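Local coordinates for protein Stk_08120 (PDB 2EJX) that probably carries fatty acids, as a member of a thermoacidophile-specific family with a Bet v 1-like fold, at residues Y87-D92 with Q97-H102; R65-V70 with R74-S79; T13-D18 with L132-R137; T22-S25 with F29-P32; K54-S59 with K112-S117. All blocks are in the same frame, centred on the assembly; numbering follows the deposited sequence.

Contact 1. Residues Y87-D92 with Q97-H102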
# COMPACT_ATOMS: atom_id res chain seq x y z
N TYR A 87 2.34 5.04 -4.88
CA TYR A 87 3.23 4.42 -5.86
C TYR A 87 4.06 3.33 -5.23
O TYR A 87 4.58 3.50 -4.14
CB TYR A 87 4.23 5.43 -6.38
CG TYR A 87 3.60 6.68 -6.94
CD1 TYR A 87 3.35 6.79 -8.30
CD2 TYR A 87 3.25 7.74 -6.09
CE1 TYR A 87 2.77 7.93 -8.82
CE2 TYR A 87 2.67 8.90 -6.61
CZ TYR A 87 2.43 8.98 -7.98
OH TYR A 87 1.86 10.12 -8.54
N ILE A 88 4.23 2.23 -5.97
CA ILE A 88 5.24 1.23 -5.65
C ILE A 88 6.18 1.06 -6.89
O ILE A 88 5.72 0.68 -7.97
CB ILE A 88 4.62 -0.12 -5.14
CG1 ILE A 88 3.60 0.13 -4.00
CG2 ILE A 88 5.76 -1.07 -4.64
CD1 ILE A 88 2.10 0.20 -4.43
N ARG A 89 7.46 1.42 -6.74
CA ARG A 89 8.38 1.47 -7.87
C ARG A 89 9.55 0.51 -7.65
O ARG A 89 10.17 0.56 -6.61
CB ARG A 89 8.92 2.88 -8.10
CG ARG A 89 7.84 3.95 -8.31
CD ARG A 89 8.50 5.35 -8.44
NE ARG A 89 7.49 6.38 -8.72
CZ ARG A 89 7.52 7.63 -8.26
NH1 ARG A 89 8.54 8.06 -7.51
NH2 ARG A 89 6.54 8.47 -8.57
N LYS A 90 9.78 -0.38 -8.61
CA LYS A 90 10.96 -1.20 -8.59
C LYS A 90 12.17 -0.31 -8.90
O LYS A 90 12.17 0.40 -9.90
CB LYS A 90 10.82 -2.36 -9.60
CG LYS A 90 12.14 -3.10 -9.85
CD LYS A 90 11.92 -4.36 -10.60
CE LYS A 90 13.23 -4.95 -11.06
NZ LYS A 90 13.02 -6.03 -12.08
N LYS A 91 13.20 -0.37 -8.06
CA LYS A 91 14.42 0.40 -8.27
C LYS A 91 15.54 -0.45 -8.84
O LYS A 91 16.32 0.04 -9.67
CB LYS A 91 14.84 1.10 -6.98
CG LYS A 91 13.79 2.00 -6.40
CD LYS A 91 14.37 3.11 -5.53
CE LYS A 91 15.13 2.56 -4.35
NZ LYS A 91 15.34 3.60 -3.31
N ASP A 92 15.65 -1.70 -8.38
CA ASP A 92 16.57 -2.68 -8.98
C ASP A 92 16.07 -4.04 -8.57
O ASP A 92 14.94 -4.13 -8.08
CB ASP A 92 18.04 -2.49 -8.54
CG ASP A 92 18.20 -2.43 -7.02
OD1 ASP A 92 17.60 -3.24 -6.25
OD2 ASP A 92 18.95 -1.54 -6.58
N GLN A 97 10.66 1.17 -3.95
CA GLN A 97 10.28 2.39 -3.22
C GLN A 97 8.78 2.48 -3.16
O GLN A 97 8.11 2.26 -4.17
CB GLN A 97 10.87 3.64 -3.95
CG GLN A 97 10.89 4.95 -3.11
CD GLN A 97 11.91 5.02 -1.96
OE1 GLN A 97 11.78 5.85 -1.04
NE2 GLN A 97 12.92 4.20 -2.01
N ILE A 98 8.26 2.88 -2.00
CA ILE A 98 6.84 3.17 -1.80
C ILE A 98 6.73 4.65 -1.49
O ILE A 98 7.47 5.15 -0.61
CB ILE A 98 6.24 2.35 -0.62
CG1 ILE A 98 6.49 0.84 -0.88
CG2 ILE A 98 4.76 2.70 -0.39
CD1 ILE A 98 5.88 -0.10 0.18
N ILE A 99 5.88 5.34 -2.24
CA ILE A 99 5.67 6.76 -2.04
C ILE A 99 4.16 6.98 -1.95
O ILE A 99 3.45 6.65 -2.90
CB ILE A 99 6.17 7.62 -3.25
CG1 ILE A 99 7.64 7.31 -3.57
CG2 ILE A 99 6.01 9.10 -2.96
CD1 ILE A 99 7.79 6.40 -4.81
N LEU A 100 3.69 7.56 -0.85
CA LEU A 100 2.30 7.96 -0.70
C LEU A 100 2.17 9.48 -0.76
O LEU A 100 2.76 10.20 0.08
CB LEU A 100 1.73 7.48 0.64
CG LEU A 100 0.24 7.77 0.87
CD1 LEU A 100 -0.68 7.11 -0.17
CD2 LEU A 100 -0.18 7.37 2.31
N GLU A 101 1.40 9.97 -1.73
CA GLU A 101 1.17 11.41 -1.86
C GLU A 101 -0.32 11.71 -1.69
O GLU A 101 -1.15 11.28 -2.49
CB GLU A 101 1.69 11.92 -3.20
CG GLU A 101 3.19 11.78 -3.43
CD GLU A 101 3.64 12.21 -4.82
OE1 GLU A 101 2.78 12.62 -5.63
OE2 GLU A 101 4.87 12.09 -5.12
N HIS A 102 -0.67 12.42 -0.62
CA HIS A 102 -2.05 12.68 -0.26
C HIS A 102 -2.34 14.18 -0.42
O HIS A 102 -1.51 14.99 -0.06
CB HIS A 102 -2.26 12.23 1.18
CG HIS A 102 -3.69 12.20 1.61
ND1 HIS A 102 -4.59 11.27 1.15
CD2 HIS A 102 -4.37 12.99 2.48
CE1 HIS A 102 -5.77 11.49 1.69
NE2 HIS A 102 -5.67 12.52 2.51

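Contact 2. Residues R65-V70 with R74-S79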
# COMPACT_ATOMS: atom_id res chain seq x y z
N ARG A 65 -8.35 2.66 -7.61
CA ARG A 65 -8.02 1.82 -8.78
C ARG A 65 -6.53 1.67 -8.91
O ARG A 65 -5.78 2.60 -8.67
CB ARG A 65 -8.60 2.43 -10.07
CG ARG A 65 -8.36 1.60 -11.37
CD ARG A 65 -9.57 1.67 -12.33
NE ARG A 65 -9.69 0.38 -13.02
CZ ARG A 65 -10.83 -0.17 -13.44
NH1 ARG A 65 -11.99 0.45 -13.26
NH2 ARG A 65 -10.80 -1.36 -14.05
N VAL A 66 -6.09 0.48 -9.32
CA VAL A 66 -4.68 0.15 -9.49
C VAL A 66 -4.34 0.14 -10.98
O VAL A 66 -5.10 -0.42 -11.81
CB VAL A 66 -4.38 -1.24 -8.91
CG1 VAL A 66 -2.92 -1.63 -9.17
CG2 VAL A 66 -4.73 -1.31 -7.44
N TYR A 67 -3.24 0.79 -11.32
CA TYR A 67 -2.73 0.80 -12.66
C TYR A 67 -1.32 0.22 -12.60
O TYR A 67 -0.50 0.62 -11.76
CB TYR A 67 -2.69 2.21 -13.22
CG TYR A 67 -4.06 2.87 -13.22
CD1 TYR A 67 -4.91 2.74 -14.34
CD2 TYR A 67 -4.53 3.58 -12.11
CE1 TYR A 67 -6.18 3.32 -14.36
CE2 TYR A 67 -5.81 4.18 -12.12
CZ TYR A 67 -6.62 4.05 -13.26
OH TYR A 67 -7.88 4.60 -13.31
N LYS A 68 -1.09 -0.76 -13.46
CA LYS A 68 0.20 -1.41 -13.60
C LYS A 68 0.99 -0.84 -14.77
O LYS A 68 0.45 -0.59 -15.86
CB LYS A 68 -0.00 -2.94 -13.72
CG LYS A 68 -0.83 -3.55 -12.59
CD LYS A 68 -0.82 -5.07 -12.64
CE LYS A 68 -1.78 -5.75 -11.64
NZ LYS A 68 -3.24 -5.83 -11.96
N GLY A 69 2.28 -0.60 -14.55
CA GLY A 69 3.16 -0.10 -15.59
C GLY A 69 4.46 -0.87 -15.62
O GLY A 69 4.64 -1.83 -14.89
N VAL A 70 5.37 -0.44 -16.47
CA VAL A 70 6.69 -1.02 -16.44
C VAL A 70 7.26 -0.69 -15.06
O VAL A 70 7.38 0.46 -14.67
CB VAL A 70 7.56 -0.53 -17.61
CG1 VAL A 70 8.99 -1.06 -17.51
CG2 VAL A 70 6.93 -0.98 -18.92
N ARG A 74 0.65 1.94 -9.55
CA ARG A 74 0.16 3.25 -9.18
C ARG A 74 -1.28 3.05 -8.72
O ARG A 74 -2.12 2.54 -9.46
CB ARG A 74 0.25 4.15 -10.42
CG ARG A 74 0.28 5.61 -10.16
CD ARG A 74 0.52 6.42 -11.45
NE ARG A 74 1.91 6.26 -11.92
CZ ARG A 74 2.54 7.10 -12.75
NH1 ARG A 74 1.93 8.20 -13.19
NH2 ARG A 74 3.80 6.87 -13.11
N ILE A 75 -1.58 3.40 -7.47
CA ILE A 75 -2.94 3.22 -6.92
C ILE A 75 -3.52 4.62 -6.70
O ILE A 75 -3.04 5.39 -5.87
CB ILE A 75 -2.94 2.41 -5.61
CG1 ILE A 75 -2.26 1.05 -5.84
CG2 ILE A 75 -4.37 2.20 -5.09
CD1 ILE A 75 -2.30 0.05 -4.68
N ILE A 76 -4.54 4.94 -7.49
CA ILE A 76 -5.19 6.25 -7.39
C ILE A 76 -6.42 6.11 -6.52
O ILE A 76 -7.24 5.22 -6.72
CB ILE A 76 -5.53 6.76 -8.80
CG1 ILE A 76 -4.22 6.84 -9.59
CG2 ILE A 76 -6.23 8.10 -8.74
CD1 ILE A 76 -4.35 7.36 -11.02
N TYR A 77 -6.55 6.96 -5.49
CA TYR A 77 -7.65 6.76 -4.56
C TYR A 77 -8.34 8.09 -4.19
O TYR A 77 -7.73 9.15 -4.36
CB TYR A 77 -7.17 6.07 -3.28
CG TYR A 77 -6.18 6.90 -2.49
CD1 TYR A 77 -6.64 7.84 -1.54
CD2 TYR A 77 -4.78 6.77 -2.68
CE1 TYR A 77 -5.73 8.61 -0.80
CE2 TYR A 77 -3.89 7.54 -1.94
CZ TYR A 77 -4.39 8.45 -1.02
OH TYR A 77 -3.51 9.19 -0.31
N ASP A 78 -9.58 7.98 -3.72
CA ASP A 78 -10.35 9.11 -3.13
C ASP A 78 -10.97 8.71 -1.84
O ASP A 78 -11.41 7.60 -1.68
CB ASP A 78 -11.46 9.62 -4.09
CG ASP A 78 -12.50 8.55 -4.46
OD1 ASP A 78 -12.31 7.89 -5.52
OD2 ASP A 78 -13.50 8.36 -3.72
N SER A 79 -11.08 9.63 -0.88
CA SER A 79 -11.75 9.30 0.36
C SER A 79 -12.39 10.55 0.89
O SER A 79 -12.17 11.63 0.33
CB SER A 79 -10.77 8.80 1.42
OG SER A 79 -10.05 9.88 1.97

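Contact 3. Residues T13-D18 with L132-R137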
# COMPACT_ATOMS: atom_id res chain seq x y z
N THR A 13 14.63 -6.45 -0.52
CA THR A 13 14.07 -7.80 -0.51
C THR A 13 14.97 -8.81 -1.22
O THR A 13 15.63 -8.49 -2.21
CB THR A 13 12.64 -7.84 -1.16
OG1 THR A 13 12.13 -9.18 -1.21
CG2 THR A 13 12.68 -7.31 -2.59
N ASN A 14 15.05 -10.01 -0.66
CA ASN A 14 15.64 -11.16 -1.32
C ASN A 14 14.61 -12.05 -2.01
O ASN A 14 14.95 -13.13 -2.51
CB ASN A 14 16.36 -12.01 -0.28
CG ASN A 14 17.66 -11.41 0.16
OD1 ASN A 14 18.27 -10.61 -0.55
ND2 ASN A 14 18.14 -11.86 1.32
N GLN A 15 13.34 -11.64 -2.00
CA GLN A 15 12.32 -12.42 -2.68
C GLN A 15 12.35 -12.02 -4.16
O GLN A 15 12.95 -10.98 -4.49
CB GLN A 15 10.92 -12.14 -2.07
CG GLN A 15 10.58 -12.87 -0.79
CD GLN A 15 10.08 -14.26 -1.07
OE1 GLN A 15 9.83 -14.62 -2.21
NE2 GLN A 15 9.96 -15.06 -0.03
N ASP A 16 11.76 -12.82 -5.03
CA ASP A 16 11.76 -12.49 -6.46
C ASP A 16 11.03 -11.16 -6.59
O ASP A 16 9.85 -11.06 -6.25
CB ASP A 16 11.05 -13.56 -7.29
CG ASP A 16 10.97 -13.21 -8.77
OD1 ASP A 16 10.30 -12.22 -9.14
OD2 ASP A 16 11.56 -13.93 -9.60
N ILE A 17 11.74 -10.17 -7.09
CA ILE A 17 11.21 -8.81 -7.11
C ILE A 17 9.94 -8.66 -7.92
O ILE A 17 9.13 -7.80 -7.63
CB ILE A 17 12.28 -7.77 -7.61
CG1 ILE A 17 11.79 -6.34 -7.37
CG2 ILE A 17 12.66 -8.02 -9.12
CD1 ILE A 17 11.88 -5.85 -5.91
N ASP A 18 9.76 -9.47 -8.95
CA ASP A 18 8.63 -9.33 -9.80
C ASP A 18 7.41 -9.91 -9.12
O ASP A 18 6.32 -9.36 -9.18
CB ASP A 18 8.93 -9.89 -11.20
CG ASP A 18 10.01 -9.06 -11.91
OD1 ASP A 18 9.95 -7.81 -11.87
OD2 ASP A 18 10.96 -9.66 -12.46
N LEU A 132 4.79 -15.89 3.17
CA LEU A 132 3.42 -16.31 3.52
C LEU A 132 2.37 -15.97 2.45
O LEU A 132 1.48 -16.80 2.18
CB LEU A 132 3.04 -15.70 4.89
CG LEU A 132 3.80 -16.35 6.04
CD1 LEU A 132 3.48 -15.58 7.34
CD2 LEU A 132 3.44 -17.83 6.23
N GLU A 133 2.44 -14.77 1.86
CA GLU A 133 1.55 -14.42 0.73
C GLU A 133 1.70 -15.40 -0.42
O GLU A 133 0.75 -15.85 -1.00
CB GLU A 133 1.80 -12.95 0.26
CG GLU A 133 1.30 -11.89 1.26
CD GLU A 133 -0.24 -11.95 1.41
OE1 GLU A 133 -0.97 -12.37 0.48
OE2 GLU A 133 -0.70 -11.59 2.49
N ARG A 134 2.94 -15.73 -0.75
CA ARG A 134 3.20 -16.68 -1.83
C ARG A 134 2.63 -18.08 -1.60
O ARG A 134 2.19 -18.77 -2.55
CB ARG A 134 4.70 -16.75 -2.04
CG ARG A 134 5.20 -15.49 -2.72
CD ARG A 134 6.70 -15.64 -3.05
NE ARG A 134 6.85 -16.47 -4.25
CZ ARG A 134 7.99 -16.62 -4.93
NH1 ARG A 134 9.08 -16.02 -4.50
NH2 ARG A 134 8.03 -17.38 -6.04
N ILE A 135 2.68 -18.53 -0.36
CA ILE A 135 2.20 -19.87 -0.01
C ILE A 135 0.69 -19.85 -0.24
O ILE A 135 0.12 -20.75 -0.89
CB ILE A 135 2.56 -20.31 1.45
CG1 ILE A 135 4.05 -20.62 1.61
CG2 ILE A 135 1.77 -21.61 1.82
CD1 ILE A 135 4.53 -20.60 3.06
N LYS A 136 0.04 -18.79 0.23
CA LYS A 136 -1.43 -18.68 0.13
C LYS A 136 -1.88 -18.47 -1.31
O LYS A 136 -2.91 -19.03 -1.74
CB LYS A 136 -1.93 -17.56 1.02
CG LYS A 136 -3.42 -17.27 0.86
CD LYS A 136 -3.78 -15.86 1.42
CE LYS A 136 -3.08 -14.74 0.62
NZ LYS A 136 -3.81 -13.41 0.64
N ARG A 137 -1.15 -17.65 -2.07
CA ARG A 137 -1.51 -17.35 -3.48
C ARG A 137 -1.06 -18.37 -4.49
O ARG A 137 -1.51 -18.31 -5.67
CB ARG A 137 -0.97 -15.95 -3.91
CG ARG A 137 -1.48 -14.85 -3.08
CD ARG A 137 -0.59 -13.60 -3.13
NE ARG A 137 -1.14 -12.53 -2.28
CZ ARG A 137 -2.02 -11.60 -2.70
NH1 ARG A 137 -2.43 -11.56 -3.96
NH2 ARG A 137 -2.48 -10.70 -1.84
O HOH W 1 12.16 -15.76 -4.64

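Contact 4. Residues T22-S25 with F29-P32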
# COMPACT_ATOMS: atom_id res chain seq x y z
N THR A 22 4.12 -7.73 -8.06
CA THR A 22 2.79 -8.26 -8.35
C THR A 22 1.87 -8.30 -7.12
O THR A 22 0.70 -7.94 -7.22
CB THR A 22 2.86 -9.67 -9.03
OG1 THR A 22 3.61 -9.57 -10.24
CG2 THR A 22 1.47 -10.18 -9.39
N ILE A 23 2.39 -8.75 -5.97
CA ILE A 23 1.63 -8.73 -4.74
C ILE A 23 1.25 -7.28 -4.34
O ILE A 23 0.12 -7.04 -3.95
CB ILE A 23 2.36 -9.55 -3.60
CG1 ILE A 23 2.38 -11.03 -4.03
CG2 ILE A 23 1.74 -9.37 -2.19
CD1 ILE A 23 3.33 -11.91 -3.12
N PHE A 24 2.15 -6.34 -4.50
CA PHE A 24 1.85 -4.95 -4.17
C PHE A 24 0.75 -4.37 -5.09
O PHE A 24 0.01 -3.46 -4.67
CB PHE A 24 3.13 -4.09 -4.22
CG PHE A 24 3.83 -4.00 -2.89
CD1 PHE A 24 3.25 -3.27 -1.85
CD2 PHE A 24 5.06 -4.66 -2.67
CE1 PHE A 24 3.87 -3.18 -0.60
CE2 PHE A 24 5.69 -4.54 -1.44
CZ PHE A 24 5.10 -3.82 -0.41
N SER A 25 0.60 -4.95 -6.30
CA SER A 25 -0.49 -4.53 -7.26
C SER A 25 -1.86 -5.05 -6.85
O SER A 25 -2.88 -4.66 -7.43
CB SER A 25 -0.17 -5.01 -8.68
OG SER A 25 -0.49 -6.39 -8.86
N PHE A 29 -3.85 -6.60 -0.59
CA PHE A 29 -2.60 -6.67 0.17
C PHE A 29 -2.20 -5.30 0.67
O PHE A 29 -2.14 -5.02 1.90
CB PHE A 29 -1.46 -7.28 -0.69
CG PHE A 29 -0.11 -7.26 -0.00
CD1 PHE A 29 0.19 -8.20 1.03
CD2 PHE A 29 0.85 -6.32 -0.33
CE1 PHE A 29 1.43 -8.17 1.71
CE2 PHE A 29 2.12 -6.27 0.34
CZ PHE A 29 2.42 -7.22 1.35
N THR A 30 -2.01 -4.41 -0.31
CA THR A 30 -1.30 -3.14 -0.13
C THR A 30 -2.05 -2.16 0.78
O THR A 30 -1.42 -1.52 1.62
CB THR A 30 -1.00 -2.52 -1.50
OG1 THR A 30 -0.16 -3.42 -2.24
CG2 THR A 30 -0.30 -1.16 -1.37
N ILE A 31 -3.36 -2.04 0.62
CA ILE A 31 -4.12 -1.04 1.37
C ILE A 31 -4.18 -1.35 2.88
O ILE A 31 -3.87 -0.48 3.68
CB ILE A 31 -5.55 -0.76 0.73
CG1 ILE A 31 -5.41 -0.32 -0.73
CG2 ILE A 31 -6.33 0.26 1.49
CD1 ILE A 31 -4.65 0.93 -0.94
N PRO A 32 -4.57 -2.59 3.29
CA PRO A 32 -4.53 -2.90 4.72
C PRO A 32 -3.12 -2.82 5.32
O PRO A 32 -2.96 -2.45 6.49
CB PRO A 32 -5.07 -4.33 4.79
CG PRO A 32 -5.90 -4.44 3.50
CD PRO A 32 -5.10 -3.73 2.52

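Contact 5. Residues K54-S59 with K112-S117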
# COMPACT_ATOMS: atom_id res chain seq x y z
N LYS A 54 -9.96 3.64 10.41
CA LYS A 54 -10.01 4.68 11.44
C LYS A 54 -8.62 4.92 12.05
O LYS A 54 -7.84 3.98 12.25
CB LYS A 54 -11.02 4.31 12.51
CG LYS A 54 -11.19 5.32 13.65
CD LYS A 54 -12.28 4.91 14.58
CE LYS A 54 -12.68 6.10 15.47
NZ LYS A 54 -13.88 5.73 16.28
N PHE A 55 -8.32 6.19 12.35
CA PHE A 55 -7.16 6.52 13.18
C PHE A 55 -7.56 7.73 14.02
O PHE A 55 -8.32 8.60 13.55
CB PHE A 55 -5.90 6.80 12.37
CG PHE A 55 -6.03 7.95 11.43
CD1 PHE A 55 -5.57 9.21 11.79
CD2 PHE A 55 -6.65 7.79 10.20
CE1 PHE A 55 -5.72 10.29 10.93
CE2 PHE A 55 -6.80 8.87 9.32
CZ PHE A 55 -6.35 10.12 9.69
N LEU A 56 -7.09 7.75 15.26
CA LEU A 56 -7.58 8.70 16.25
C LEU A 56 -9.13 8.65 16.24
O LEU A 56 -9.69 7.56 16.18
CB LEU A 56 -7.05 10.12 15.97
CG LEU A 56 -5.51 10.28 15.97
CD1 LEU A 56 -5.16 11.62 15.39
CD2 LEU A 56 -4.91 10.13 17.35
N ALA A 57 -9.79 9.81 16.28
CA ALA A 57 -11.26 9.84 16.24
C ALA A 57 -11.86 9.79 14.83
O ALA A 57 -13.09 9.86 14.68
CB ALA A 57 -11.81 11.06 17.00
N PHE A 58 -11.02 9.59 13.81
CA PHE A 58 -11.45 9.79 12.45
C PHE A 58 -11.62 8.52 11.62
O PHE A 58 -10.64 7.98 11.15
CB PHE A 58 -10.45 10.71 11.76
CG PHE A 58 -10.17 11.93 12.57
CD1 PHE A 58 -11.18 12.87 12.77
CD2 PHE A 58 -8.94 12.12 13.17
CE1 PHE A 58 -10.94 14.01 13.56
CE2 PHE A 58 -8.69 13.26 13.98
CZ PHE A 58 -9.70 14.18 14.16
N SER A 59 -12.86 8.11 11.42
CA SER A 59 -13.19 7.08 10.44
C SER A 59 -13.12 7.63 9.03
O SER A 59 -13.45 8.80 8.77
CB SER A 59 -14.59 6.55 10.68
OG SER A 59 -14.62 5.94 11.96
N LYS A 112 0.16 10.58 9.23
CA LYS A 112 1.58 10.28 8.98
C LYS A 112 2.24 9.25 9.91
O LYS A 112 2.84 8.30 9.39
CB LYS A 112 2.48 11.52 8.85
CG LYS A 112 3.81 11.15 8.18
CD LYS A 112 4.69 12.36 7.91
CE LYS A 112 5.96 11.94 7.17
NZ LYS A 112 6.98 13.04 7.26
N PRO A 113 2.15 9.41 11.25
CA PRO A 113 2.84 8.39 12.04
C PRO A 113 2.27 6.96 11.88
O PRO A 113 3.00 6.02 12.12
CB PRO A 113 2.64 8.84 13.49
CG PRO A 113 1.52 9.80 13.45
CD PRO A 113 1.51 10.43 12.12
N TYR A 114 1.00 6.83 11.53
CA TYR A 114 0.36 5.52 11.30
C TYR A 114 0.89 4.91 10.00
O TYR A 114 1.32 3.75 9.95
CB TYR A 114 -1.17 5.69 11.23
CG TYR A 114 -1.71 6.18 12.53
CD1 TYR A 114 -1.98 5.28 13.56
CD2 TYR A 114 -1.88 7.55 12.77
CE1 TYR A 114 -2.45 5.72 14.78
CE2 TYR A 114 -2.34 8.01 13.98
CZ TYR A 114 -2.65 7.09 14.99
OH TYR A 114 -3.08 7.55 16.21
N VAL A 115 0.96 5.73 8.97
CA VAL A 115 1.52 5.27 7.70
C VAL A 115 3.00 4.95 7.82
O VAL A 115 3.45 3.93 7.31
CB VAL A 115 1.30 6.30 6.57
CG1 VAL A 115 2.10 5.94 5.32
CG2 VAL A 115 -0.20 6.35 6.23
N SER A 116 3.77 5.83 8.48
CA SER A 116 5.21 5.55 8.66
C SER A 116 5.45 4.31 9.51
O SER A 116 6.35 3.53 9.23
CB SER A 116 6.00 6.75 9.20
OG SER A 116 5.46 7.11 10.45
N SER A 117 4.63 4.09 10.54
CA SER A 117 4.80 2.86 11.33
C SER A 117 4.54 1.61 10.46
O SER A 117 5.21 0.55 10.58
CB SER A 117 3.86 2.90 12.56
OG SER A 117 3.84 1.62 13.18
O HOH W 2 -5.76 5.46 16.33

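Contact 1. Residues Y87-D92 with Q97-H102
Y87 and I99 face each other as an antiparallel hydrogen-bonded pair: Y87 N gives to I99 O at 2.8 Å, almost straight at 177°, and I99 N returns the bond to Y87 O. Two residues along, R89 and Q97 exchange the same pair of bonds. Packing is tightest on the face of Y87 and I99, where Y87 CB lies 4.0 Å from I99 CD1. The extended R89 chain sets its guanidinium so that I99 CD1 sits over one face, 3.3 Å from R89 NH1, while R89 NH2 lies over the rim of the Y87 ring. I88 CG2 and I98 CG1, 4.3 Å apart, make a lighter contact that continues into the core: F24 packs on both, and L119 and L122 of the helix 105-137 on I98. The loose, solvent side holds E101, whose OE1 stays 3.8 Å from Y87 CE2, and exposed K91, which reaches over Q97 but pairs with E10. This is the hairpin of strands 82-92 and 95-102 in the antiparallel sheet of the Bet v 1-like fold.

Contact 2. Residues R65-V70 with R74-S79
The beta hairpin made by strands 58-69 and 72-79 brings R65 opposite I76, V66 opposite I75 and Y67 opposite R74. The outer two are hydrogen-bonded pairs. R65 N reaches I76 O at 2.9 Å and I76 N answers to R65 O; further along, Y67 N donates to R74 O at 2.8 Å, with R74 N returning to Y67 O. The V66 and I75 pair between them is non-hydrogen-bonded, and its alpha carbons come to 4.4 Å. V66 CG2 and I75 CG1 lie side by side at 3.8 Å, both chains pointing the same way, into the face that the antiparallel sheet of this Bet v 1-like fold turns toward its helices; P27 and T30 of the helix 27-34 meet them there. Y67, R74 and I76 project from the other face, where exposure is greater. With CG anti to its carbonyl carbon (chi1 -58°), the Y67 ring leans across the neighbouring strand, and I76 CD1 comes obliquely to Y67 CE2 at 3.7 Å. The edge of the same ring is turned to R74 O, 3.7 Å from Y67 CD2. R74 itself bends at chi3 and takes its guanidinium off toward E72, with which NE forms a salt bridge, while R65 NH2 pairs with E45.

Contact 3. Residues T13-D18 with L132-R137
The N-capped start of the helix 17-24 meets the last turns of the long C-terminal helix 105-137 at the surface of this Bet v 1-like fold, and the contact rests on Q15 and R134. R134 NH1 donates to Q15 OE1 at 2.8 Å, with an angle of 153° at the hydrogen. The oxygen lies in the guanidinium plane, at its edge, and the donor comes nearly along the C=O axis, although the amide and guanidinium planes are turned 67° from each other. Both chains are bent, Q15 at chi2 and R134 at chi3 (79°); they run antiparallel past each other, with Q15 OE1 also 3.4 Å from R134 CD. Through NE, R134 also forms a salt bridge with the C-terminal carboxylate of I139, so the group is gripped by more than one partner. The turn is stiffened from within: T13 OG1 accepts from Q15 N in an ST turn, and D16 caps the helix 17-24, its OD1 taking D18 N on the anti side. One water bridges the two segments, accepting from R134 NH1 at 3.1 Å and, weakly, from D16 N at 3.0 Å.

Contact 4. Residues T22-S25 with F29-P32
Two consecutive short helices, 17-24 and 27-34, are set against the sheet as in the Bet v 1-like fold, and their backbones come closest where F24 CA and T30 CA lie 5.4 Å apart. S25 closes off the first segment, its OG donating to T22 O at 2.6 Å. T30 turns its OG1 beside its own backbone N and lays it against the F24 carbonyl; the hydroxyl is modelled only 2.4 Å from F24 O, too short to be taken at face value. F29 carries most of the side-chain packing. Its CG stands anti to the backbone N (chi1 175°), which brings the ring against I23 and F24. All five touching residues are buried. F24 carries on to I88 and I98 of the sheet, whereas F29 meets I129 and E133 of the helix 105-137. I23 CG2 sits over the centre of one face of the F29 ring in a CH-pi contact, 3.6 Å from its centroid and close to the normal. The edge of the same ring points at the face of F24, making a T-shaped pair with planes at 83° and F29 CE2 3.7 Å from F24 CE1, toward the rim.

Contact 5. Residues K54-S59 with K112-S117
Y114 reaches from the helix 112-117 to F55 and L56 at the turn between two strands, and its ring does nearly all of the touching. From CB, chi1 -64° keeps CG beside the backbone N and aims the ring at the turn. F55 CB stands over the centre of one face of that ring, 4.0 Å from the centroid and only 7° off the normal, a CH-pi contact in which it lies 4.1 Å from both Y114 CD2 and Y114 CE2. F55 CD1 adds a contact of its own to CE2. The two rings themselves lie oblique, with planes 47° apart. Further out CZ still lies near F55 CB, and at the tip the Y114 OH has L56 CD2 3.4 Å away, the leucine crossing the tyrosine at about a right angle. Beyond the tip a water accepts from L56 N at 2.9 Å and lies at a long, weak distance from the Y114 hydroxyl. The turn is type II' from F55 to F58, closed by F58 N donating to F55 O, with L56 at its second position. F55 is buried while L56 is exposed, and so the contact passes from interior to surface along one ring. In the fold, the turn links the neighbouring strands 48-55 and 58-69; L110 of the helix 105-137 also packs on F55 and L56, and P36 lies against both F55 and Y114.

Overall arrangement
Contact 4 is the buried one, all hydrocarbon and aromatic apart from one doubtful hydroxyl contact, and contacts 1 and 2 lie against it: I88 CD1 packs on T30 CG2, and V66 meets S25. Those two are hairpins of one sheet, joined through neighbouring strands 72-79 and 82-92, where H102 ND1 probably bonds to Y77 OH. Their regular backbone ladders contrast with contacts 3 and 5, which rely on side chains alone apart from water. Both of these use the helix 105-137 but sit on opposite sides of the chain's centre, about 27 Å apart between centres: contact 3 polar and at the surface, contact 5 largely aromatic and partly buried.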